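Local coordinates for sterol regulatory element-binding protein cleavage-activating protein (Schizosaccharomyces pombe, PDB 4YHC) that escorts the transcription factor precursor sre1 for its processing when sterol or oxygen runs low, this chain being the WD40 domain of the escort protein, at residues S90-D95 against S119-F124; N137-V142 against T185-A190; G196-Y201 against D234-A239; V299-Y304 against Y415-K420. The protein carries 9 engineered substitutions. One frame throughout, in Å; residues are numbered along the deposited sequence.

In the fold
From the N terminus, the chain winds through successive, mostly antiparallel sheets of the WD40 domain, and each contact joins one sheet to another. Interaction 1 closes a loop of 23 residues, tying strand 88-92 to strand 121-127 of the following sheet. Interaction 2 starts on strand 136-144, the neighbour of 121-127, and reaches strand 187-193; the two contacts touch where Phe124 meets Val141. Interaction 3 leaves from strand 198-204, beside 187-193, and ends on strand 235-239, with Arg188 and Asp234 bridging it to interaction 2. Interaction 4 spans 110 residues to bring 299-304 against 415-420. All four follow in series; none nests or crosses.

Interaction 1: residues S90-D95 against S119-F124; sequences SLFSKD and SKLNVF
Val123 lays CG2 over one face of the Phe92 ring, a CH-pi contact 3.9 Å from the ring centroid, where two blades of the WD40 propeller meet. Strand segments 90-92 and 121-124 run nearly antiparallel, at 163°, but their axes stay 9.2 Å apart, so side chains alone fill the interface. The tight part is the valine: with CG1 anti to its backbone N (chi1 178°) and CG2 beside that nitrogen, both methyls reach Phe92 CE1, CG1 at 3.7 Å. The looser part is at Leu121, partly exposed, whose CD1 comes obliquely to within 4.1 Å of Phe92 CD2. Past Phe92 its own strand ends in a loop, with Lys94 and Asp95 exposed to solvent. Tyr113 meets the Phe92 ring edge-to-face. With an alanine at Phe92, the valine methyls and Leu121 CD1 would probably lose their common partner, opening a gap between the blades. Ser90 OG, hydrogen-bonded to Trp125 NE1 and Ala81 O, sits 4.0 Å from Val123 CG1.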
loop_
_atom_site.group_PDB
_atom_site.type_symbol
_atom_site.label_atom_id
_atom_site.label_comp_id
_atom_site.label_asym_id
_atom_site.label_seq_id
_atom_site.Cartn_x
_atom_site.Cartn_y
_atom_site.Cartn_z
ATOM N N SER A 90 4.397 -5.951 -14.530
ATOM C CA SER A 90 4.819 -5.026 -15.586
ATOM C C SER A 90 6.037 -4.312 -15.156
ATOM O O SER A 90 6.020 -3.683 -14.108
ATOM C CB SER A 90 3.782 -3.938 -15.909
ATOM O OG SER A 90 3.390 -3.235 -14.731
ATOM N N LEU A 91 7.092 -4.415 -15.955
ATOM C CA LEU A 91 8.353 -3.726 -15.702
ATOM C C LEU A 91 8.545 -2.658 -16.802
ATOM O O LEU A 91 8.340 -2.941 -17.974
ATOM C CB LEU A 91 9.501 -4.706 -15.762
ATOM C CG LEU A 91 9.615 -5.879 -14.805
ATOM C CD1 LEU A 91 10.852 -6.678 -15.169
ATOM C CD2 LEU A 91 9.718 -5.359 -13.379
ATOM N N PHE A 92 8.949 -1.461 -16.423
ATOM C CA PHE A 92 9.175 -0.397 -17.371
ATOM C C PHE A 92 10.611 0.043 -17.284
ATOM O O PHE A 92 11.085 0.471 -16.208
ATOM C CB PHE A 92 8.297 0.833 -17.043
ATOM C CG PHE A 92 6.854 0.661 -17.437
ATOM C CD1 PHE A 92 6.031 -0.207 -16.731
ATOM C CD2 PHE A 92 6.312 1.397 -18.516
ATOM C CE1 PHE A 92 4.724 -0.391 -17.106
ATOM C CE2 PHE A 92 5.009 1.217 -18.878
ATOM C CZ PHE A 92 4.218 0.306 -18.194
ATOM N N SER A 93 11.321 -0.063 -18.403
ATOM C CA SER A 93 12.621 0.605 -18.543
ATOM C C SER A 93 12.388 2.017 -19.085
ATOM O O SER A 93 11.228 2.470 -19.155
ATOM C CB SER A 93 13.534 -0.218 -19.464
ATOM O OG SER A 93 12.969 -0.273 -20.785
ATOM N N LYS A 94 13.457 2.741 -19.466
ATOM C CA LYS A 94 13.281 4.064 -20.015
ATOM C C LYS A 94 12.480 4.078 -21.333
ATOM O O LYS A 94 11.770 5.044 -21.592
ATOM C CB LYS A 94 14.624 4.796 -20.196
ATOM C CG LYS A 94 15.557 4.197 -21.246
ATOM C CD LYS A 94 16.929 4.900 -21.303
ATOM C CE LYS A 94 17.943 4.010 -22.040
ATOM N NZ LYS A 94 19.371 4.390 -21.828
ATOM N N ASP A 95 12.569 3.016 -22.133
ATOM C CA ASP A 95 11.866 2.972 -23.414
ATOM C C ASP A 95 11.032 1.738 -23.673
ATOM O O ASP A 95 10.395 1.649 -24.725
ATOM C CB ASP A 95 12.837 3.155 -24.599
ATOM C CG ASP A 95 13.953 2.144 -24.641
ATOM O OD1 ASP A 95 13.798 1.001 -24.180
ATOM O OD2 ASP A 95 15.033 2.516 -25.154
ATOM N N SER A 119 11.557 11.853 -16.441
ATOM C CA SER A 119 10.184 11.715 -16.023
ATOM C C SER A 119 10.153 10.581 -15.022
ATOM O O SER A 119 10.791 9.546 -15.214
ATOM C CB SER A 119 9.289 11.393 -17.219
ATOM O OG SER A 119 7.951 11.755 -16.948
ATOM N N LYS A 120 9.458 10.828 -13.929
ATOM C CA LYS A 120 9.170 9.841 -12.931
ATOM C C LYS A 120 7.824 9.179 -13.311
ATOM O O LYS A 120 6.883 9.858 -13.657
ATOM C CB LYS A 120 9.097 10.519 -11.556
ATOM C CG LYS A 120 10.411 10.499 -10.785
ATOM C CD LYS A 120 11.542 11.320 -11.412
ATOM C CE LYS A 120 12.903 10.879 -10.874
ATOM N NZ LYS A 120 13.898 11.974 -10.706
ATOM N N LEU A 121 7.764 7.858 -13.234
ATOM C CA LEU A 121 6.545 7.116 -13.558
ATOM C C LEU A 121 5.837 6.525 -12.357
ATOM O O LEU A 121 6.483 6.012 -11.448
ATOM C CB LEU A 121 6.880 5.934 -14.460
ATOM C CG LEU A 121 7.450 6.212 -15.824
ATOM C CD1 LEU A 121 7.234 4.935 -16.641
ATOM C CD2 LEU A 121 6.808 7.409 -16.520
ATOM N N ASN A 122 4.517 6.531 -12.404
ATOM C CA ASN A 122 3.728 5.643 -11.572
ATOM C C ASN A 122 2.883 4.793 -12.495
ATOM O O ASN A 122 2.322 5.357 -13.429
ATOM C CB ASN A 122 2.870 6.472 -10.662
ATOM C CG ASN A 122 2.329 5.682 -9.505
ATOM O OD1 ASN A 122 2.789 4.567 -9.219
ATOM N ND2 ASN A 122 1.333 6.251 -8.823
ATOM N N VAL A 123 2.835 3.454 -12.288
ATOM C CA VAL A 123 2.067 2.553 -13.134
ATOM C C VAL A 123 1.046 1.739 -12.380
ATOM O O VAL A 123 1.363 1.280 -11.332
ATOM C CB VAL A 123 3.014 1.564 -13.830
ATOM C CG1 VAL A 123 2.186 0.601 -14.669
ATOM C CG2 VAL A 123 4.000 2.303 -14.713
ATOM N N PHE A 124 -0.162 1.551 -12.908
ATOM C CA PHE A 124 -1.243 0.859 -12.198
ATOM C C PHE A 124 -1.927 -0.006 -13.188
ATOM O O PHE A 124 -2.161 0.438 -14.283
ATOM C CB PHE A 124 -2.422 1.806 -11.809
ATOM C CG PHE A 124 -2.013 3.083 -11.262
ATOM C CD1 PHE A 124 -1.427 3.142 -10.057
ATOM C CD2 PHE A 124 -2.264 4.247 -11.958
ATOM C CE1 PHE A 124 -1.058 4.333 -9.520
ATOM C CE2 PHE A 124 -1.882 5.450 -11.451
ATOM C CZ PHE A 124 -1.266 5.495 -10.226
#

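Interaction 2: residues N137-V142 against T185-A190; sequences NFELVV and TANRIA
The carboxylate of Glu139 and the side-chain amide of Asn187 meet at a slant, their planes 42° apart, so neither lies flat on the other, and Glu139 OE1 stands 3.5 Å from Asn187 ND2. Within 185-190 itself, and apart from Glu139, the Arg188 guanidinium carries Ala186 CB on one face, 3.9 Å above the plane and toward its rim. Here strand 136-144 of one WD40 propeller blade meets strand 187-193 of the next, with side chains alone crossing the gap. The amide is held from elsewhere, by a hydrogen bond from Asn187 ND2 to Pro127 O. Glu139 OE2 has a long, weak ion pair with Lys203. The bond to Pro127 O is likely to fix the turn of the amide, with the carboxylate a lesser partner. Farther along, the contact becomes wholly apolar. The ends of Ile189 and Val141 meet tip to tip. CG1 of Ile189 is anti to the carbonyl carbon (chi1 -53°), and a second bend (chi2 -73°) completes the path to CD1. The CA atoms of these two residues are 8.5 Å apart, and Ile189 CD1 bridges the gap by sitting 3.9 Å from both CG1 and CG2 of Val141.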
loop_
_atom_site.group_PDB
_atom_site.type_symbol
_atom_site.label_atom_id
_atom_site.label_comp_id
_atom_site.label_asym_id
_atom_site.label_seq_id
_atom_site.Cartn_x
_atom_site.Cartn_y
_atom_site.Cartn_z
ATOM N N ASN A 137 -8.804 -8.879 -19.863
ATOM C CA ASN A 137 -8.508 -7.545 -20.295
ATOM C C ASN A 137 -8.169 -6.618 -19.131
ATOM O O ASN A 137 -8.763 -6.745 -18.072
ATOM C CB ASN A 137 -9.725 -6.998 -20.996
ATOM C CG ASN A 137 -9.406 -5.726 -21.695
ATOM O OD1 ASN A 137 -9.976 -4.674 -21.401
ATOM N ND2 ASN A 137 -8.421 -5.794 -22.570
ATOM N N PHE A 138 -7.204 -5.730 -19.327
ATOM C CA PHE A 138 -6.772 -4.783 -18.307
ATOM C C PHE A 138 -6.602 -3.441 -18.950
ATOM O O PHE A 138 -6.331 -3.359 -20.138
ATOM C CB PHE A 138 -5.409 -5.148 -17.681
ATOM C CG PHE A 138 -5.389 -6.444 -16.929
ATOM C CD1 PHE A 138 -5.852 -6.524 -15.598
ATOM C CD2 PHE A 138 -4.965 -7.596 -17.543
ATOM C CE1 PHE A 138 -5.818 -7.715 -14.907
ATOM C CE2 PHE A 138 -4.936 -8.803 -16.844
ATOM C CZ PHE A 138 -5.370 -8.869 -15.544
ATOM N N GLU A 139 -6.720 -2.392 -18.134
ATOM C CA GLU A 139 -6.126 -1.112 -18.457
ATOM C C GLU A 139 -4.860 -0.861 -17.667
ATOM O O GLU A 139 -4.844 -1.013 -16.451
ATOM C CB GLU A 139 -7.156 -0.030 -18.257
ATOM C CG GLU A 139 -8.291 -0.203 -19.257
ATOM C CD GLU A 139 -9.397 0.794 -19.067
ATOM O OE1 GLU A 139 -9.999 0.779 -17.959
ATOM O OE2 GLU A 139 -9.628 1.588 -20.028
ATOM N N LEU A 140 -3.783 -0.537 -18.373
ATOM C CA LEU A 140 -2.499 -0.293 -17.779
ATOM C C LEU A 140 -2.281 1.191 -17.863
ATOM O O LEU A 140 -2.165 1.750 -18.989
ATOM C CB LEU A 140 -1.372 -1.000 -18.538
ATOM C CG LEU A 140 -0.275 -1.792 -17.876
ATOM C CD1 LEU A 140 0.912 -1.982 -18.834
ATOM C CD2 LEU A 140 0.182 -1.260 -16.531
ATOM N N VAL A 141 -2.193 1.842 -16.712
ATOM C CA VAL A 141 -2.108 3.292 -16.679
ATOM C C VAL A 141 -0.706 3.719 -16.301
ATOM O O VAL A 141 -0.112 3.258 -15.307
ATOM C CB VAL A 141 -3.122 3.864 -15.683
ATOM C CG1 VAL A 141 -3.058 5.387 -15.621
ATOM C CG2 VAL A 141 -4.542 3.402 -16.050
ATOM N N VAL A 142 -0.173 4.643 -17.074
ATOM C CA VAL A 142 1.141 5.162 -16.859
ATOM C C VAL A 142 1.045 6.635 -16.609
ATOM O O VAL A 142 0.576 7.396 -17.474
ATOM C CB VAL A 142 2.022 4.915 -18.109
ATOM C CG1 VAL A 142 3.428 5.438 -17.884
ATOM C CG2 VAL A 142 2.092 3.432 -18.366
ATOM N N THR A 185 -18.149 1.156 -8.776
ATOM C CA THR A 185 -18.906 1.967 -9.722
ATOM C C THR A 185 -18.059 2.243 -10.950
ATOM O O THR A 185 -18.571 2.240 -12.062
ATOM C CB THR A 185 -19.437 3.234 -9.015
ATOM O OG1 THR A 185 -20.414 2.841 -8.035
ATOM C CG2 THR A 185 -20.071 4.222 -9.988
ATOM N N ALA A 186 -16.770 2.476 -10.776
ATOM C CA ALA A 186 -15.914 2.877 -11.908
ATOM C C ALA A 186 -14.432 2.695 -11.627
ATOM O O ALA A 186 -14.013 2.579 -10.457
ATOM C CB ALA A 186 -16.179 4.314 -12.267
ATOM N N ASN A 187 -13.638 2.608 -12.697
ATOM C CA ASN A 187 -12.203 2.774 -12.607
ATOM C C ASN A 187 -11.876 4.231 -12.593
ATOM O O ASN A 187 -12.424 4.975 -13.360
ATOM C CB ASN A 187 -11.514 2.101 -13.761
ATOM C CG ASN A 187 -11.605 0.599 -13.677
ATOM O OD1 ASN A 187 -11.910 0.043 -12.609
ATOM N ND2 ASN A 187 -11.189 -0.080 -14.762
ATOM N N ARG A 188 -11.035 4.644 -11.657
ATOM C CA ARG A 188 -10.712 6.052 -11.483
ATOM C C ARG A 188 -9.239 6.237 -11.305
ATOM O O ARG A 188 -8.568 5.372 -10.762
ATOM C CB ARG A 188 -11.428 6.591 -10.276
ATOM C CG ARG A 188 -12.903 6.375 -10.221
ATOM C CD ARG A 188 -13.523 7.214 -9.109
ATOM N NE ARG A 188 -14.808 6.688 -8.613
ATOM C CZ ARG A 188 -16.016 6.933 -9.158
ATOM N NH1 ARG A 188 -17.117 6.383 -8.666
ATOM N NH2 ARG A 188 -16.122 7.678 -10.222
ATOM N N ILE A 189 -8.701 7.324 -11.850
ATOM C CA ILE A 189 -7.323 7.727 -11.591
ATOM C C ILE A 189 -7.334 9.122 -11.013
ATOM O O ILE A 189 -7.860 10.069 -11.660
ATOM C CB ILE A 189 -6.495 7.772 -12.878
ATOM C CG1 ILE A 189 -6.603 6.457 -13.621
ATOM C CG2 ILE A 189 -5.055 8.085 -12.578
ATOM C CD1 ILE A 189 -5.844 5.318 -12.963
ATOM N N ALA A 190 -6.717 9.282 -9.848
ATOM C CA ALA A 190 -6.765 10.562 -9.117
ATOM C C ALA A 190 -5.355 11.093 -9.020
ATOM O O ALA A 190 -4.444 10.322 -8.711
ATOM C CB ALA A 190 -7.345 10.357 -7.722
#

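Interaction 3: residues G196-Y201 against D234-A239; sequences GEVTVY and DILFLA
A first torsion of 19° turns Val198 well off a staggered position, and its two methyls go to different leucines: CG1 toward Leu238, CG2 toward Leu236. On the facing strand both leucines place CG opposite the backbone nitrogen (chi1 -177° for Leu236 and -167° for Leu238), which carries their branches out across the gap. Val198 CG1 comes to 4.2 Å from Leu238 CG, touching the branch point, while the two side chains pass alongside, pointing opposite ways. The other branch is a looser touch, Val198 CG2 to Leu236 CD1 at 4.4 Å. These are adjoining blades of the WD40 propeller: strand 198-204 is the third strand of its four-stranded sheet, and strand 235-239 is the second of the next. The backbones stay well apart, with the CA atoms of Val198 and Leu238 at 8.4 Å, and the buried join consists of aliphatic groups alone. Leu213 packs on Val198 from its own blade, and Ile227 on Leu238 from the other. At the start of the second segment Asp234 and Ile235 both face Ile230, forming a G1 beta bulge. The carboxylate of Asp234 turns back to the preceding blade, where Asp234 OD2 makes a salt bridge with Arg188 NH1.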
loop_
_atom_site.group_PDB
_atom_site.type_symbol
_atom_site.label_atom_id
_atom_site.label_comp_id
_atom_site.label_asym_id
_atom_site.label_seq_id
_atom_site.Cartn_x
_atom_site.Cartn_y
_atom_site.Cartn_z
ATOM N N GLY A 196 -2.331 22.309 -6.325
ATOM C CA GLY A 196 -3.221 22.060 -5.214
ATOM C C GLY A 196 -4.547 21.436 -5.588
ATOM O O GLY A 196 -5.333 21.085 -4.704
ATOM N N GLU A 197 -4.795 21.239 -6.878
ATOM C CA GLU A 197 -6.036 20.574 -7.315
ATOM C C GLU A 197 -5.888 19.049 -7.276
ATOM O O GLU A 197 -4.818 18.492 -7.519
ATOM C CB GLU A 197 -6.390 21.012 -8.740
ATOM C CG GLU A 197 -6.483 22.532 -8.934
ATOM C CD GLU A 197 -6.456 22.982 -10.405
ATOM O OE1 GLU A 197 -5.364 23.090 -11.044
ATOM O OE2 GLU A 197 -7.544 23.257 -10.922
ATOM N N VAL A 198 -6.972 18.363 -6.988
ATOM C CA VAL A 198 -7.006 16.945 -7.288
ATOM C C VAL A 198 -7.970 16.722 -8.457
ATOM O O VAL A 198 -9.134 17.110 -8.412
ATOM C CB VAL A 198 -7.185 16.009 -6.042
ATOM C CG1 VAL A 198 -7.729 16.714 -4.858
ATOM C CG2 VAL A 198 -8.016 14.799 -6.372
ATOM N N THR A 199 -7.428 16.151 -9.527
ATOM C CA THR A 199 -8.204 15.809 -10.694
ATOM C C THR A 199 -8.449 14.294 -10.690
ATOM O O THR A 199 -7.514 13.482 -10.575
ATOM C CB THR A 199 -7.471 16.179 -12.006
ATOM O OG1 THR A 199 -7.309 17.581 -12.073
ATOM C CG2 THR A 199 -8.277 15.742 -13.230
ATOM N N VAL A 200 -9.687 13.922 -10.860
ATOM C CA VAL A 200 -10.047 12.547 -10.944
ATOM C C VAL A 200 -10.569 12.269 -12.364
ATOM O O VAL A 200 -11.611 12.769 -12.743
ATOM C CB VAL A 200 -11.119 12.171 -9.958
ATOM C CG1 VAL A 200 -11.393 10.679 -10.072
ATOM C CG2 VAL A 200 -10.766 12.538 -8.526
ATOM N N TYR A 201 -9.877 11.414 -13.097
ATOM C CA TYR A 201 -10.436 10.830 -14.349
ATOM C C TYR A 201 -11.177 9.524 -14.084
ATOM O O TYR A 201 -10.583 8.550 -13.586
ATOM C CB TYR A 201 -9.339 10.522 -15.346
ATOM C CG TYR A 201 -8.947 11.696 -16.180
ATOM C CD1 TYR A 201 -9.612 11.968 -17.368
ATOM C CD2 TYR A 201 -7.902 12.506 -15.799
ATOM C CE1 TYR A 201 -9.268 13.039 -18.123
ATOM C CE2 TYR A 201 -7.553 13.583 -16.539
ATOM C CZ TYR A 201 -8.236 13.844 -17.693
ATOM O OH TYR A 201 -7.853 14.889 -18.437
ATOM N N ASP A 234 -15.087 3.453 -2.485
ATOM C CA ASP A 234 -15.128 4.585 -3.419
ATOM C C ASP A 234 -14.866 5.948 -2.626
ATOM O O ASP A 234 -15.580 6.929 -2.750
ATOM C CB ASP A 234 -16.427 4.641 -4.209
ATOM C CG ASP A 234 -16.232 5.111 -5.616
ATOM O OD1 ASP A 234 -15.121 5.537 -5.976
ATOM O OD2 ASP A 234 -17.182 4.953 -6.411
ATOM N N ILE A 235 -13.810 5.940 -1.855
ATOM C CA ILE A 235 -13.459 7.054 -1.013
ATOM C C ILE A 235 -12.047 7.495 -1.330
ATOM O O ILE A 235 -11.172 6.636 -1.500
ATOM C CB ILE A 235 -13.474 6.652 0.450
ATOM C CG1 ILE A 235 -14.935 6.568 0.898
ATOM C CG2 ILE A 235 -12.801 7.714 1.318
ATOM C CD1 ILE A 235 -15.070 5.923 2.228
ATOM N N LEU A 236 -11.858 8.808 -1.369
ATOM C CA LEU A 236 -10.558 9.428 -1.428
ATOM C C LEU A 236 -10.327 10.303 -0.214
ATOM O O LEU A 236 -11.255 11.084 0.186
ATOM C CB LEU A 236 -10.493 10.303 -2.668
ATOM C CG LEU A 236 -9.150 10.983 -2.907
ATOM C CD1 LEU A 236 -8.719 10.951 -4.334
ATOM C CD2 LEU A 236 -9.189 12.446 -2.473
ATOM N N PHE A 237 -9.125 10.190 0.369
ATOM C CA PHE A 237 -8.728 11.005 1.529
ATOM C C PHE A 237 -7.776 12.082 0.953
ATOM O O PHE A 237 -6.818 11.755 0.235
ATOM C CB PHE A 237 -8.031 10.196 2.614
ATOM C CG PHE A 237 -8.914 9.237 3.338
ATOM C CD1 PHE A 237 -9.216 7.999 2.796
ATOM C CD2 PHE A 237 -9.433 9.549 4.570
ATOM C CE1 PHE A 237 -10.050 7.133 3.459
ATOM C CE2 PHE A 237 -10.243 8.707 5.209
ATOM C CZ PHE A 237 -10.529 7.485 4.684
ATOM N N LEU A 238 -8.051 13.364 1.217
ATOM C CA LEU A 238 -7.238 14.506 0.796
ATOM C C LEU A 238 -6.615 15.125 2.074
ATOM O O LEU A 238 -7.312 15.639 2.880
ATOM C CB LEU A 238 -8.108 15.533 0.106
ATOM C CG LEU A 238 -7.474 16.712 -0.701
ATOM C CD1 LEU A 238 -7.742 18.053 -0.066
ATOM C CD2 LEU A 238 -5.988 16.656 -0.975
ATOM N N ALA A 239 -5.321 14.997 2.257
ATOM C CA ALA A 239 -4.610 15.480 3.393
ATOM C C ALA A 239 -4.114 16.891 3.084
ATOM O O ALA A 239 -3.674 17.169 1.996
ATOM C CB ALA A 239 -3.414 14.640 3.660
#

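Interaction 4: residues V299-Y304 against Y415-K420; sequences VLYYYY and YSQSEK
Gln417 NE2 donates to a water at 2.9 Å and also hydrogen-bonds the backbone oxygen of Gly361, so two acceptors grip this buried amide nitrogen. The water in turn donates a weak bond to Tyr302 O, at 2.8 Å, which links strand 299-304 of the WD40 domain to the turn that follows strand 406-416. The water lies at the edge of the Tyr301 ring, in the ring plane. Gln417 is bent at chi2, and its base and its tip both meet Tyr303. CB lies over one face of the tyrosine ring in a CH-pi contact, 3.9 Å from the centroid and 25° off the normal. At the far end of the glutamine, OE1 stands 3.4 Å from Tyr303 CB, while the amide plane is tilted 37° from the ring. Tyr303 extends to meet them because its CG is anti to the backbone N (chi1 173°). A serine in place of Tyr303 would probably strip Gln417 CB of the face it rests on and open a gap beside Ser418. Tyr301 turns its own hydroxyl elsewhere, to Ser355 OG. At the far end of the Tyr303 ring, OH comes to 3.5 Å from Ser418 CB.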
loop_
_atom_site.group_PDB
_atom_site.type_symbol
_atom_site.label_atom_id
_atom_site.label_comp_id
_atom_site.label_asym_id
_atom_site.label_seq_id
_atom_site.Cartn_x
_atom_site.Cartn_y
_atom_site.Cartn_z
ATOM N N VAL A 299 7.111 10.042 12.872
ATOM C CA VAL A 299 5.997 9.221 12.302
ATOM C C VAL A 299 4.915 9.025 13.369
ATOM O O VAL A 299 5.156 8.618 14.479
ATOM C CB VAL A 299 6.524 7.910 11.701
ATOM C CG1 VAL A 299 5.370 6.997 11.118
ATOM C CG2 VAL A 299 7.573 8.227 10.641
ATOM N N LEU A 300 3.702 9.318 12.984
ATOM C CA LEU A 300 2.550 9.207 13.841
ATOM C C LEU A 300 1.433 8.273 13.287
ATOM O O LEU A 300 1.212 8.193 12.113
ATOM C CB LEU A 300 1.960 10.579 14.101
ATOM C CG LEU A 300 2.483 11.638 15.068
ATOM C CD1 LEU A 300 2.161 11.272 16.479
ATOM C CD2 LEU A 300 3.952 11.836 14.935
ATOM N N TYR A 301 0.743 7.628 14.205
ATOM C CA TYR A 301 -0.399 6.734 13.914
ATOM C C TYR A 301 -1.585 7.196 14.714
ATOM O O TYR A 301 -1.508 7.328 15.932
ATOM C CB TYR A 301 -0.058 5.293 14.245
ATOM C CG TYR A 301 1.064 4.759 13.408
ATOM C CD1 TYR A 301 2.393 4.971 13.769
ATOM C CD2 TYR A 301 0.782 4.007 12.257
ATOM C CE1 TYR A 301 3.433 4.472 12.998
ATOM C CE2 TYR A 301 1.798 3.517 11.480
ATOM C CZ TYR A 301 3.130 3.723 11.863
ATOM O OH TYR A 301 4.093 3.281 11.040
ATOM N N TYR A 302 -2.636 7.607 14.006
ATOM C CA TYR A 302 -3.877 7.969 14.628
ATOM C C TYR A 302 -4.862 6.844 14.348
ATOM O O TYR A 302 -5.022 6.421 13.158
ATOM C CB TYR A 302 -4.404 9.251 14.019
ATOM C CG TYR A 302 -3.820 10.526 14.543
ATOM C CD1 TYR A 302 -2.459 10.727 14.581
ATOM C CD2 TYR A 302 -4.650 11.563 14.947
ATOM C CE1 TYR A 302 -1.918 11.927 15.019
ATOM C CE2 TYR A 302 -4.124 12.771 15.419
ATOM C CZ TYR A 302 -2.759 12.933 15.441
ATOM O OH TYR A 302 -2.277 14.111 15.819
ATOM N N TYR A 303 -5.433 6.334 15.407
ATOM C CA TYR A 303 -6.407 5.249 15.392
ATOM C C TYR A 303 -7.745 5.754 15.937
ATOM O O TYR A 303 -7.821 6.333 17.082
ATOM C CB TYR A 303 -5.896 4.094 16.258
ATOM C CG TYR A 303 -6.897 2.985 16.447
ATOM C CD1 TYR A 303 -7.068 1.979 15.459
ATOM C CD2 TYR A 303 -7.669 2.908 17.597
ATOM C CE1 TYR A 303 -8.000 0.949 15.636
ATOM C CE2 TYR A 303 -8.578 1.886 17.796
ATOM C CZ TYR A 303 -8.718 0.898 16.809
ATOM O OH TYR A 303 -9.646 -0.084 16.997
ATOM N N TYR A 304 -8.797 5.566 15.147
ATOM C CA TYR A 304 -10.144 5.969 15.528
ATOM C C TYR A 304 -11.054 4.755 15.653
ATOM O O TYR A 304 -11.144 3.946 14.734
ATOM C CB TYR A 304 -10.742 6.918 14.489
ATOM C CG TYR A 304 -9.899 8.123 14.151
ATOM C CD1 TYR A 304 -8.959 8.070 13.135
ATOM C CD2 TYR A 304 -10.057 9.319 14.834
ATOM C CE1 TYR A 304 -8.192 9.172 12.816
ATOM C CE2 TYR A 304 -9.294 10.426 14.522
ATOM C CZ TYR A 304 -8.364 10.345 13.512
ATOM O OH TYR A 304 -7.601 11.441 13.194
ATOM N N TYR A 415 2.655 -2.981 18.149
ATOM C CA TYR A 415 1.661 -2.293 18.905
ATOM C C TYR A 415 0.271 -2.672 18.354
ATOM O O TYR A 415 -0.013 -2.492 17.150
ATOM C CB TYR A 415 1.868 -0.775 18.815
ATOM C CG TYR A 415 0.890 0.035 19.669
ATOM C CD1 TYR A 415 0.992 0.022 21.075
ATOM C CD2 TYR A 415 -0.109 0.792 19.081
ATOM C CE1 TYR A 415 0.094 0.743 21.870
ATOM C CE2 TYR A 415 -1.014 1.488 19.851
ATOM C CZ TYR A 415 -0.900 1.479 21.241
ATOM O OH TYR A 415 -1.813 2.187 21.965
ATOM N N SER A 416 -0.597 -3.179 19.239
ATOM C CA SER A 416 -1.972 -3.493 18.879
ATOM C C SER A 416 -2.809 -2.271 19.184
ATOM O O SER A 416 -2.985 -1.930 20.382
ATOM C CB SER A 416 -2.456 -4.690 19.701
ATOM O OG SER A 416 -3.836 -4.900 19.457
ATOM N N GLN A 417 -3.281 -1.579 18.130
ATOM C CA GLN A 417 -3.927 -0.300 18.303
ATOM C C GLN A 417 -5.249 -0.454 19.033
ATOM O O GLN A 417 -5.667 0.499 19.707
ATOM C CB GLN A 417 -4.214 0.401 16.980
ATOM C CG GLN A 417 -3.019 0.529 16.066
ATOM C CD GLN A 417 -2.857 1.863 15.389
ATOM O OE1 GLN A 417 -2.708 2.863 16.070
ATOM N NE2 GLN A 417 -2.736 1.868 14.010
ATOM N N SER A 418 -5.914 -1.602 18.924
ATOM C CA SER A 418 -7.235 -1.699 19.528
ATOM C C SER A 418 -7.170 -2.134 21.007
ATOM O O SER A 418 -7.994 -1.731 21.791
ATOM C CB SER A 418 -8.150 -2.654 18.769
ATOM O OG SER A 418 -7.716 -3.998 18.958
ATOM N N GLU A 419 -6.210 -2.948 21.396
ATOM C CA GLU A 419 -6.071 -3.299 22.790
ATOM C C GLU A 419 -5.107 -2.396 23.545
ATOM O O GLU A 419 -4.961 -2.579 24.749
ATOM C CB GLU A 419 -5.547 -4.700 22.915
ATOM C CG GLU A 419 -6.222 -5.691 22.010
ATOM C CD GLU A 419 -5.365 -6.928 21.876
ATOM O OE1 GLU A 419 -4.145 -6.778 22.039
ATOM O OE2 GLU A 419 -5.886 -8.040 21.619
ATOM N N LYS A 420 -4.419 -1.491 22.834
ATOM C CA LYS A 420 -3.404 -0.571 23.402
ATOM C C LYS A 420 -2.229 -1.278 24.069
ATOM O O LYS A 420 -1.763 -0.902 25.143
ATOM C CB LYS A 420 -4.040 0.476 24.312
ATOM C CG LYS A 420 -5.156 1.259 23.610
ATOM C CD LYS A 420 -6.216 1.855 24.551
ATOM C CE LYS A 420 -6.114 3.373 24.735
ATOM N NZ LYS A 420 -5.666 3.757 26.108
HETATM O O HOH W 1 -2.874 4.584 12.943
#